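Long-range contacts in uncharacterized metal-dependent hydrolase (Pyrococcus furiosus, PDB 3ICJ), which probably hydrolyses carbon-nitrogen bonds other than peptide bonds, as an amidohydrolase-family enzyme with two zinc ions in its active site: residues A[101-106]-A[432-437]; A[105-110]-A[225-230]; A[237-242]-A[263-268]. One frame throughout, in Å; residues are numbered along the deposited sequence. Where two conformers were deposited one is given.

Contact 1 (A[101-106]-A[432-437]); sequences HLHLDE and STDSPI. With ZN (zinc ion), chain B.
The backbone from His101 to His103, where strand 92-102 ends and helix 104-112 is about to begin, runs beside Ser432-Pro436, held by two backbone bonds: Asp434 N gives a weak, bent one to His101 O (3.0 Å), and His103 N gives a straighter one to Ser435 O (2.9 Å). This is the HxH motif of the amidohydrolase superfamily meeting the metal-binding aspartate that follows strand 429-431. The three side chains converge on one zinc ion. His101 NE2 and His103 NE2 each bind it at 2.3 Å, and Asp434 OD1 binds it at 2.4 Å; carboxylated Lys296 completes the site. With CG anti to the backbone N (chi1 -163°), Asp434 runs alongside His101, its carboxylate turned 80° from that imidazole. Toward His103 the planes are 43° apart, and OD1 lies in the plane of the His103 ring, at its edge. OD1 is 3.2 Å from His103 NE2, a closeness imposed by the shared metal and not a hydrogen bond. Behind the first shell, His101 ND1 bonds to Glu372 and His103 ND1 weakly to Met242 O, which should limit rotation of both rings. Ser432 turns its CB against His101 N while its OG bonds to Gln395 and Ser393, and Thr433 OG1, which accepts from Ser435 N in an ST turn, also bonds Asp99 of strand 92-102. Farther along, the peptide before Pro436 is cis, and the proline ring lies against the first turn of helix 104-112, its CG 3.6 Å from Glu106 O and its CD against Glu106 CB.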
loop_
_atom_site.group_PDB
_atom_site.type_symbol
_atom_site.label_atom_id
_atom_site.label_comp_id
_atom_site.label_asym_id
_atom_site.label_seq_id
_atom_site.Cartn_x
_atom_site.Cartn_y
_atom_site.Cartn_z
ATOM N N HIS A 101 1.807 -3.498 1.447
ATOM C CA HIS A 101 1.654 -2.106 1.909
ATOM C C HIS A 101 0.799 -1.278 0.962
ATOM O O HIS A 101 1.271 -0.850 -0.097
ATOM C CB HIS A 101 3.051 -1.459 2.052
ATOM C CG HIS A 101 3.052 -0.067 2.606
ATOM N ND1 HIS A 101 3.800 0.285 3.709
ATOM C CD2 HIS A 101 2.445 1.072 2.185
ATOM C CE1 HIS A 101 3.630 1.572 3.960
ATOM N NE2 HIS A 101 2.815 2.073 3.050
ATOM N N LEU A 102 -0.440 -1.000 1.358
ATOM C CA LEU A 102 -1.230 -0.021 0.642
ATOM C C LEU A 102 -2.293 0.632 1.528
ATOM O O LEU A 102 -2.498 0.238 2.685
ATOM C CB LEU A 102 -1.835 -0.609 -0.654
ATOM C CG LEU A 102 -2.565 -1.951 -0.651
ATOM C CD1 LEU A 102 -3.829 -1.850 0.188
ATOM C CD2 LEU A 102 -2.914 -2.332 -2.087
ATOM N N HIS A 103 -2.998 1.601 0.959
ATOM C CA HIS A 103 -4.016 2.333 1.704
ATOM C C HIS A 103 -5.336 2.151 0.999
ATOM O O HIS A 103 -5.634 2.859 0.036
ATOM C CB HIS A 103 -3.629 3.800 1.818
ATOM C CG HIS A 103 -2.273 4.006 2.418
ATOM N ND1 HIS A 103 -2.078 4.167 3.773
ATOM C CD2 HIS A 103 -1.042 4.043 1.851
ATOM C CE1 HIS A 103 -0.787 4.306 4.016
ATOM N NE2 HIS A 103 -0.136 4.229 2.869
ATOM N N LEU A 104 -6.117 1.175 1.473
ATOM C CA LEU A 104 -7.381 0.790 0.829
ATOM C C LEU A 104 -8.386 1.937 0.796
ATOM O O LEU A 104 -9.092 2.105 -0.196
ATOM C CB LEU A 104 -8.042 -0.414 1.545
ATOM C CG LEU A 104 -7.468 -1.804 1.385
ATOM C CD1 LEU A 104 -8.321 -2.819 2.134
ATOM C CD2 LEU A 104 -7.397 -2.158 -0.087
ATOM N N ASP A 105 -8.477 2.708 1.884
ATOM C CA ASP A 105 -9.398 3.860 1.908
ATOM C C ASP A 105 -9.012 4.930 0.867
ATOM O O ASP A 105 -9.852 5.389 0.074
ATOM C CB ASP A 105 -9.548 4.466 3.331
ATOM C CG ASP A 105 -8.197 4.693 4.063
ATOM O OD1 ASP A 105 -7.090 4.397 3.530
ATOM O OD2 ASP A 105 -8.255 5.162 5.219
ATOM N N GLU A 106 -7.739 5.310 0.872
ATOM C CA GLU A 106 -7.205 6.283 -0.086
ATOM C C GLU A 106 -7.263 5.783 -1.528
ATOM O O GLU A 106 -7.561 6.561 -2.432
ATOM C CB GLU A 106 -5.771 6.667 0.277
ATOM C CG GLU A 106 -5.642 7.556 1.506
ATOM C CD GLU A 106 -4.205 8.002 1.749
ATOM O OE1 GLU A 106 -3.621 7.622 2.789
ATOM O OE2 GLU A 106 -3.653 8.729 0.891
ATOM N N SER A 432 5.218 -4.295 -2.716
ATOM C CA SER A 432 4.014 -3.505 -2.564
ATOM C C SER A 432 4.016 -2.345 -3.538
ATOM O O SER A 432 5.011 -2.093 -4.216
ATOM C CB SER A 432 3.883 -2.965 -1.139
ATOM O OG SER A 432 5.071 -2.330 -0.664
ATOM N N THR A 433 2.892 -1.638 -3.592
ATOM C CA THR A 433 2.738 -0.502 -4.478
ATOM C C THR A 433 2.628 0.828 -3.744
ATOM O O THR A 433 2.888 1.878 -4.345
ATOM C CB THR A 433 1.500 -0.680 -5.376
ATOM O OG1 THR A 433 0.324 -0.819 -4.562
ATOM C CG2 THR A 433 1.658 -1.926 -6.229
ATOM N N ASP A 434 2.219 0.785 -2.463
ATOM C CA ASP A 434 1.877 1.985 -1.679
ATOM C C ASP A 434 0.715 2.694 -2.369
ATOM O O ASP A 434 0.611 3.919 -2.326
ATOM C CB ASP A 434 3.095 2.921 -1.469
ATOM C CG ASP A 434 2.891 3.935 -0.331
ATOM O OD1 ASP A 434 1.841 3.905 0.352
ATOM O OD2 ASP A 434 3.791 4.773 -0.126
ATOM N N SER A 435 -0.143 1.896 -3.010
ATOM C CA SER A 435 -1.315 2.383 -3.745
ATOM C C SER A 435 -2.162 3.238 -2.781
ATOM O O SER A 435 -2.351 2.842 -1.599
ATOM C CB SER A 435 -2.097 1.194 -4.336
ATOM O OG SER A 435 -3.245 1.601 -5.049
ATOM N N PRO A 436 -2.647 4.420 -3.260
ATOM C CA PRO A 436 -2.649 4.882 -4.668
ATOM C C PRO A 436 -1.452 5.722 -5.143
ATOM O O PRO A 436 -1.560 6.365 -6.185
ATOM C CB PRO A 436 -3.932 5.719 -4.751
ATOM C CG PRO A 436 -4.101 6.267 -3.358
ATOM C CD PRO A 436 -3.295 5.411 -2.386
ATOM N N ILE A 437 -0.345 5.735 -4.398
ATOM C CA ILE A 437 0.856 6.466 -4.839
ATOM C C ILE A 437 1.358 5.912 -6.183
ATOM O O ILE A 437 1.557 6.679 -7.136
ATOM C CB ILE A 437 2.005 6.505 -3.759
ATOM C CG1 ILE A 437 1.539 7.193 -2.459
ATOM C CG2 ILE A 437 3.264 7.200 -4.302
ATOM C CD1 ILE A 437 1.052 8.646 -2.625
HETATM ZN ZN ZN B . 2.168 4.247 2.720
#

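Contact 2 (A[105-110]-A[225-230]); sequences DELGMS and ESAQEH
Leu107 meets Ala227 through its CD2 methyl, which comes within 3.8 Å of Ala227 CB; Leu107 CG and CB follow at 3.9 Å and 4.0 Å from the same methyl, so CB, CG and CD2 lie along it while CD1 points to Ser435. Leu107 reaches there with CG anti to its backbone N (chi1 172°). The same CD2 also approaches CD2 of His230, one turn farther along helix 217-233, at 4.2 Å and obliquely to the imidazole. Ala227 CB lies in a hollow on helix 104-112 formed by Leu107, the carbonyl O of Leu104 and Gly108 N, the last 3.9 Å from Ala227 CB. At Gly108 backbone meets backbone: its CA is 4.4 Å from Ser226 CB and 4.6 Å from Ala227 CA. The two helix axes approach to 7.6 Å, a short separation, and cross almost perpendicularly at 87°, so the contact is confined to a small patch around the Gly108-Ala227 crossing point. The interface itself is apolar. At its border the hydroxyl of Ser226 is used by its own helix, bonding to His222 O, and by Glu112 at the end of the partner helix. Farther out, Glu225 forms a salt bridge with Arg260, and Gln228 bonds the backbone of Arg260 and Lys262, joining helix 217-233 to the loop before strand 264-269. Leu231 of helix 217-233 extends the apolar patch by packing on Leu107, and on an adjoining flank helix 104-112 meets Ser435 and Pro436 of the loop after strand 429-431, Leu107 serving both neighbours.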
loop_
_atom_site.group_PDB
_atom_site.type_symbol
_atom_site.label_atom_id
_atom_site.label_comp_id
_atom_site.label_asym_id
_atom_site.label_seq_id
_atom_site.Cartn_x
_atom_site.Cartn_y
_atom_site.Cartn_z
ATOM N N ASP A 105 -8.477 2.708 1.884
ATOM C CA ASP A 105 -9.398 3.860 1.908
ATOM C C ASP A 105 -9.012 4.930 0.867
ATOM O O ASP A 105 -9.852 5.389 0.074
ATOM C CB ASP A 105 -9.548 4.466 3.331
ATOM C CG ASP A 105 -8.197 4.693 4.063
ATOM O OD1 ASP A 105 -7.090 4.397 3.530
ATOM O OD2 ASP A 105 -8.255 5.162 5.219
ATOM N N GLU A 106 -7.739 5.310 0.872
ATOM C CA GLU A 106 -7.205 6.283 -0.086
ATOM C C GLU A 106 -7.263 5.783 -1.528
ATOM O O GLU A 106 -7.561 6.561 -2.432
ATOM C CB GLU A 106 -5.771 6.667 0.277
ATOM C CG GLU A 106 -5.642 7.556 1.506
ATOM C CD GLU A 106 -4.205 8.002 1.749
ATOM O OE1 GLU A 106 -3.621 7.622 2.789
ATOM O OE2 GLU A 106 -3.653 8.729 0.891
ATOM N N LEU A 107 -6.985 4.494 -1.753
ATOM C CA LEU A 107 -7.143 3.914 -3.092
ATOM C C LEU A 107 -8.596 4.044 -3.551
ATOM O O LEU A 107 -8.849 4.459 -4.671
ATOM C CB LEU A 107 -6.688 2.445 -3.174
ATOM C CG LEU A 107 -6.989 1.675 -4.485
ATOM C CD1 LEU A 107 -6.423 2.358 -5.765
ATOM C CD2 LEU A 107 -6.502 0.210 -4.399
ATOM N N GLY A 108 -9.540 3.712 -2.675
ATOM C CA GLY A 108 -10.970 3.901 -2.982
ATOM C C GLY A 108 -11.399 5.327 -3.304
ATOM O O GLY A 108 -12.179 5.537 -4.253
ATOM N N MET A 109 -10.906 6.293 -2.514
ATOM C CA MET A 109 -11.145 7.725 -2.743
ATOM C C MET A 109 -10.646 8.091 -4.148
ATOM O O MET A 109 -11.335 8.790 -4.902
ATOM C CB MET A 109 -10.433 8.603 -1.676
ATOM C CG MET A 109 -10.836 8.393 -0.193
ATOM S SD MET A 109 -9.853 9.260 1.088
ATOM C CE MET A 109 -10.238 8.371 2.589
ATOM N N SER A 110 -9.450 7.588 -4.487
ATOM C CA SER A 110 -8.789 7.900 -5.762
ATOM C C SER A 110 -9.531 7.372 -6.988
ATOM O O SER A 110 -9.594 8.053 -8.021
ATOM C CB SER A 110 -7.345 7.398 -5.752
ATOM O OG SER A 110 -6.556 8.234 -4.930
ATOM N N GLU A 225 -14.657 -0.933 -0.306
ATOM C CA GLU A 225 -15.238 -1.846 -1.309
ATOM C C GLU A 225 -14.820 -1.563 -2.763
ATOM O O GLU A 225 -14.598 -2.515 -3.530
ATOM C CB GLU A 225 -16.753 -1.925 -1.204
ATOM C CG GLU A 225 -17.235 -2.723 0.010
ATOM C CD GLU A 225 -18.755 -2.860 0.072
ATOM O OE1 GLU A 225 -19.266 -4.003 0.030
ATOM O OE2 GLU A 225 -19.436 -1.822 0.182
ATOM N N SER A 226 -14.707 -0.288 -3.137
ATOM C CA SER A 226 -14.175 0.077 -4.473
ATOM C C SER A 226 -12.720 -0.366 -4.682
ATOM O O SER A 226 -12.397 -0.893 -5.757
ATOM C CB SER A 226 -14.274 1.583 -4.756
ATOM O OG SER A 226 -15.597 2.052 -4.586
ATOM N N ALA A 227 -11.851 -0.115 -3.690
ATOM C CA ALA A 227 -10.456 -0.599 -3.696
ATOM C C ALA A 227 -10.359 -2.116 -3.808
ATOM O O ALA A 227 -9.545 -2.636 -4.573
ATOM C CB ALA A 227 -9.710 -0.137 -2.438
ATOM N N GLN A 228 -11.186 -2.813 -3.026
ATOM C CA GLN A 228 -11.193 -4.270 -2.993
ATOM C C GLN A 228 -11.583 -4.864 -4.354
ATOM O O GLN A 228 -10.914 -5.780 -4.838
ATOM C CB GLN A 228 -12.108 -4.760 -1.873
ATOM C CG GLN A 228 -12.584 -6.175 -2.007
ATOM C CD GLN A 228 -13.407 -6.577 -0.796
ATOM O OE1 GLN A 228 -12.857 -7.006 0.208
ATOM N NE2 GLN A 228 -14.732 -6.427 -0.887
ATOM N N GLU A 229 -12.630 -4.321 -4.975
ATOM C CA GLU A 229 -13.014 -4.720 -6.339
ATOM C C GLU A 229 -11.908 -4.509 -7.366
ATOM O O GLU A 229 -11.689 -5.358 -8.224
ATOM C CB GLU A 229 -14.301 -4.022 -6.804
ATOM C CG GLU A 229 -15.553 -4.544 -6.123
ATOM C CD GLU A 229 -15.695 -6.079 -6.196
ATOM O OE1 GLU A 229 -15.631 -6.647 -7.303
ATOM O OE2 GLU A 229 -15.878 -6.724 -5.144
ATOM N N HIS A 230 -11.187 -3.392 -7.236
ATOM C CA HIS A 230 -10.111 -3.044 -8.151
ATOM C C HIS A 230 -8.943 -4.016 -7.964
ATOM O O HIS A 230 -8.438 -4.562 -8.949
ATOM C CB HIS A 230 -9.691 -1.592 -7.908
ATOM C CG HIS A 230 -8.527 -1.132 -8.731
ATOM N ND1 HIS A 230 -8.628 -0.831 -10.072
ATOM C CD2 HIS A 230 -7.241 -0.876 -8.383
ATOM C CE1 HIS A 230 -7.455 -0.425 -10.521
ATOM N NE2 HIS A 230 -6.593 -0.452 -9.517
#

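Contact 3 (A[237-242]-A[263-268]); sequences HSVGFM and MNVFAY
Val239 and Phe241 make an apolar, well-buried face with Val265 and Ala267 of the neighbouring strand. Val239 CG1 meets the terminal methyl of Met263, CE, at 3.8 Å, the two side chains crossing at about a right angle, while Val239 CG2 faces Val265 CG2 more loosely. Val265 CG1, placed anti to its backbone N (chi1 174°), lies alongside Phe241, 3.9 Å from its CB and in the plane of the phenyl ring at the edge. Leu104 and Leu231 cover this face from helices 104-112 and 217-233. Beneath it runs a regular parallel pairing, the two strands of a beta-alpha-beta crossover unit through helix 246-257, part of the (beta/alpha)8-type barrel that amidohydrolases share. Five backbone bonds join them, from Asn264 N to His237 O at one end to Tyr268 N to Phe241 O (2.8 Å, 170°) at the other. The opposite face, of Ser238, Asn264, Phe266, Met242 and Tyr268, mixes polar and aromatic groups. There Asn264 ND2 donates to Ser238 OG at 3.0 Å, almost straight (173°) and in its own amide plane; ND2 also bonds Glu493, and OD1 takes Arg291 and Arg289. Phe266 sits edge-on to Val239 O, and its ring meets Trp293 edge-to-face. Met242, bent at chi2 and chi3, brings CE within 3.5 Å of Tyr268 CD1, and its SD lies 4.5 Å from the Tyr268 ring centroid in an oblique Met-aromatic contact; Tyr268 OH bonds Asp344. The looser side is the strand start, where His237 is partly exposed and leads its ring away from the other strand to Glu493.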
loop_
_atom_site.group_PDB
_atom_site.type_symbol
_atom_site.label_atom_id
_atom_site.label_comp_id
_atom_site.label_asym_id
_atom_site.label_seq_id
_atom_site.Cartn_x
_atom_site.Cartn_y
_atom_site.Cartn_z
ATOM N N HIS A 237 -5.201 -10.732 -3.669
ATOM C CA HIS A 237 -6.193 -11.293 -2.736
ATOM C C HIS A 237 -5.898 -11.007 -1.265
ATOM O O HIS A 237 -6.694 -11.378 -0.410
ATOM C CB HIS A 237 -6.306 -12.812 -2.905
ATOM C CG HIS A 237 -6.907 -13.255 -4.203
ATOM N ND1 HIS A 237 -7.429 -14.519 -4.371
ATOM C CD2 HIS A 237 -7.016 -12.641 -5.406
ATOM C CE1 HIS A 237 -7.868 -14.654 -5.612
ATOM N NE2 HIS A 237 -7.614 -13.532 -6.265
ATOM N N SER A 238 -4.737 -10.414 -0.972
ATOM C CA SER A 238 -4.339 -10.093 0.413
ATOM C C SER A 238 -3.552 -8.793 0.425
ATOM O O SER A 238 -2.795 -8.520 -0.516
ATOM C CB SER A 238 -3.485 -11.220 1.046
ATOM O OG SER A 238 -3.941 -12.523 0.708
ATOM N N VAL A 239 -3.738 -7.982 1.470
ATOM C CA VAL A 239 -3.105 -6.671 1.566
ATOM C C VAL A 239 -2.638 -6.381 2.985
ATOM O O VAL A 239 -3.257 -6.822 3.960
ATOM C CB VAL A 239 -4.013 -5.484 1.088
ATOM C CG1 VAL A 239 -4.306 -5.576 -0.409
ATOM C CG2 VAL A 239 -5.319 -5.418 1.875
ATOM N N GLY A 240 -1.523 -5.672 3.102
ATOM C CA GLY A 240 -1.204 -5.024 4.364
ATOM C C GLY A 240 -1.816 -3.653 4.241
ATOM O O GLY A 240 -1.402 -2.856 3.384
ATOM N N PHE A 241 -2.844 -3.384 5.042
ATOM C CA PHE A 241 -3.518 -2.081 5.024
ATOM C C PHE A 241 -2.881 -1.190 6.102
ATOM O O PHE A 241 -3.076 -1.420 7.310
ATOM C CB PHE A 241 -5.025 -2.325 5.224
ATOM C CG PHE A 241 -5.915 -1.080 5.197
ATOM C CD1 PHE A 241 -5.425 0.207 4.911
ATOM C CD2 PHE A 241 -7.273 -1.231 5.422
ATOM C CE1 PHE A 241 -6.278 1.319 4.894
ATOM C CE2 PHE A 241 -8.155 -0.132 5.407
ATOM C CZ PHE A 241 -7.652 1.154 5.125
ATOM N N MET A 242 -2.121 -0.175 5.667
ATOM C CA MET A 242 -1.328 0.667 6.578
ATOM C C MET A 242 -2.111 1.906 6.967
ATOM O O MET A 242 -2.931 2.360 6.195
ATOM C CB MET A 242 -0.023 1.145 5.919
ATOM C CG MET A 242 1.026 0.076 5.614
ATOM S SD MET A 242 1.683 -0.885 6.990
ATOM C CE MET A 242 0.863 -2.351 6.407
ATOM N N MET A 263 -11.278 -10.180 0.585
ATOM C CA MET A 263 -9.829 -10.311 0.478
ATOM C C MET A 263 -9.291 -10.300 1.890
ATOM O O MET A 263 -9.984 -9.845 2.804
ATOM C CB MET A 263 -9.224 -9.193 -0.436
ATOM C CG MET A 263 -9.087 -7.735 0.128
ATOM S SD MET A 263 -8.471 -6.428 -1.068
ATOM C CE MET A 263 -7.285 -7.362 -1.912
ATOM N N ASN A 264 -8.084 -10.833 2.079
ATOM C CA ASN A 264 -7.417 -10.845 3.381
ATOM C C ASN A 264 -6.815 -9.494 3.701
ATOM O O ASN A 264 -6.018 -8.990 2.941
ATOM C CB ASN A 264 -6.342 -11.915 3.407
ATOM C CG ASN A 264 -6.892 -13.262 3.056
ATOM O OD1 ASN A 264 -7.826 -13.750 3.712
ATOM N ND2 ASN A 264 -6.343 -13.877 2.001
ATOM N N VAL A 265 -7.247 -8.890 4.803
ATOM C CA VAL A 265 -6.887 -7.503 5.115
ATOM C C VAL A 265 -6.142 -7.540 6.437
ATOM O O VAL A 265 -6.710 -7.892 7.467
ATOM C CB VAL A 265 -8.126 -6.589 5.240
ATOM C CG1 VAL A 265 -7.718 -5.171 5.711
ATOM C CG2 VAL A 265 -8.918 -6.520 3.931
ATOM N N PHE A 266 -4.849 -7.242 6.390
ATOM C CA PHE A 266 -4.045 -7.215 7.605
ATOM C C PHE A 266 -3.880 -5.748 8.006
ATOM O O PHE A 266 -3.112 -5.013 7.394
ATOM C CB PHE A 266 -2.696 -7.924 7.404
ATOM C CG PHE A 266 -2.826 -9.396 7.111
ATOM C CD1 PHE A 266 -2.702 -10.344 8.138
ATOM C CD2 PHE A 266 -3.070 -9.834 5.815
ATOM C CE1 PHE A 266 -2.829 -11.722 7.872
ATOM C CE2 PHE A 266 -3.230 -11.203 5.533
ATOM C CZ PHE A 266 -3.098 -12.152 6.555
ATOM N N ALA A 267 -4.636 -5.329 9.015
ATOM C CA ALA A 267 -4.771 -3.908 9.338
ATOM C C ALA A 267 -3.665 -3.452 10.275
ATOM O O ALA A 267 -3.449 -4.063 11.323
ATOM C CB ALA A 267 -6.165 -3.637 9.953
ATOM N N TYR A 268 -2.937 -2.416 9.870
ATOM C CA TYR A 268 -1.903 -1.818 10.725
ATOM C C TYR A 268 -2.440 -0.454 11.132
ATOM O O TYR A 268 -2.494 0.473 10.319
ATOM C CB TYR A 268 -0.558 -1.692 9.995
ATOM C CG TYR A 268 0.233 -2.992 9.961
ATOM C CD1 TYR A 268 -0.215 -4.086 9.222
ATOM C CD2 TYR A 268 1.415 -3.125 10.677
ATOM C CE1 TYR A 268 0.498 -5.280 9.176
ATOM C CE2 TYR A 268 2.147 -4.331 10.659
ATOM C CZ TYR A 268 1.675 -5.401 9.901
ATOM O OH TYR A 268 2.361 -6.580 9.873
#

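Helix 104-112 joins contacts 1 and 2, which share Asp105 and Glu106 and have centres about 9 Å apart; Ser435 and Leu107 touch between them. Contact 3 lies about 10 Å from contact 1 and 13 Å from contact 2, centre to centre. Strands 92-102 and 236-244 are neighbours in one sheet, where Leu102 pairs with Gly240 and Met242, and the zinc ligands His101 and His103 both touch Met242 of contact 3. Along the chain contact 2 is complete before the first strand of contact 3 begins, and both fall between the ends of contact 1. Residues more than 300 positions apart thereby build one metal site, with strand pairing and helix packing beside it.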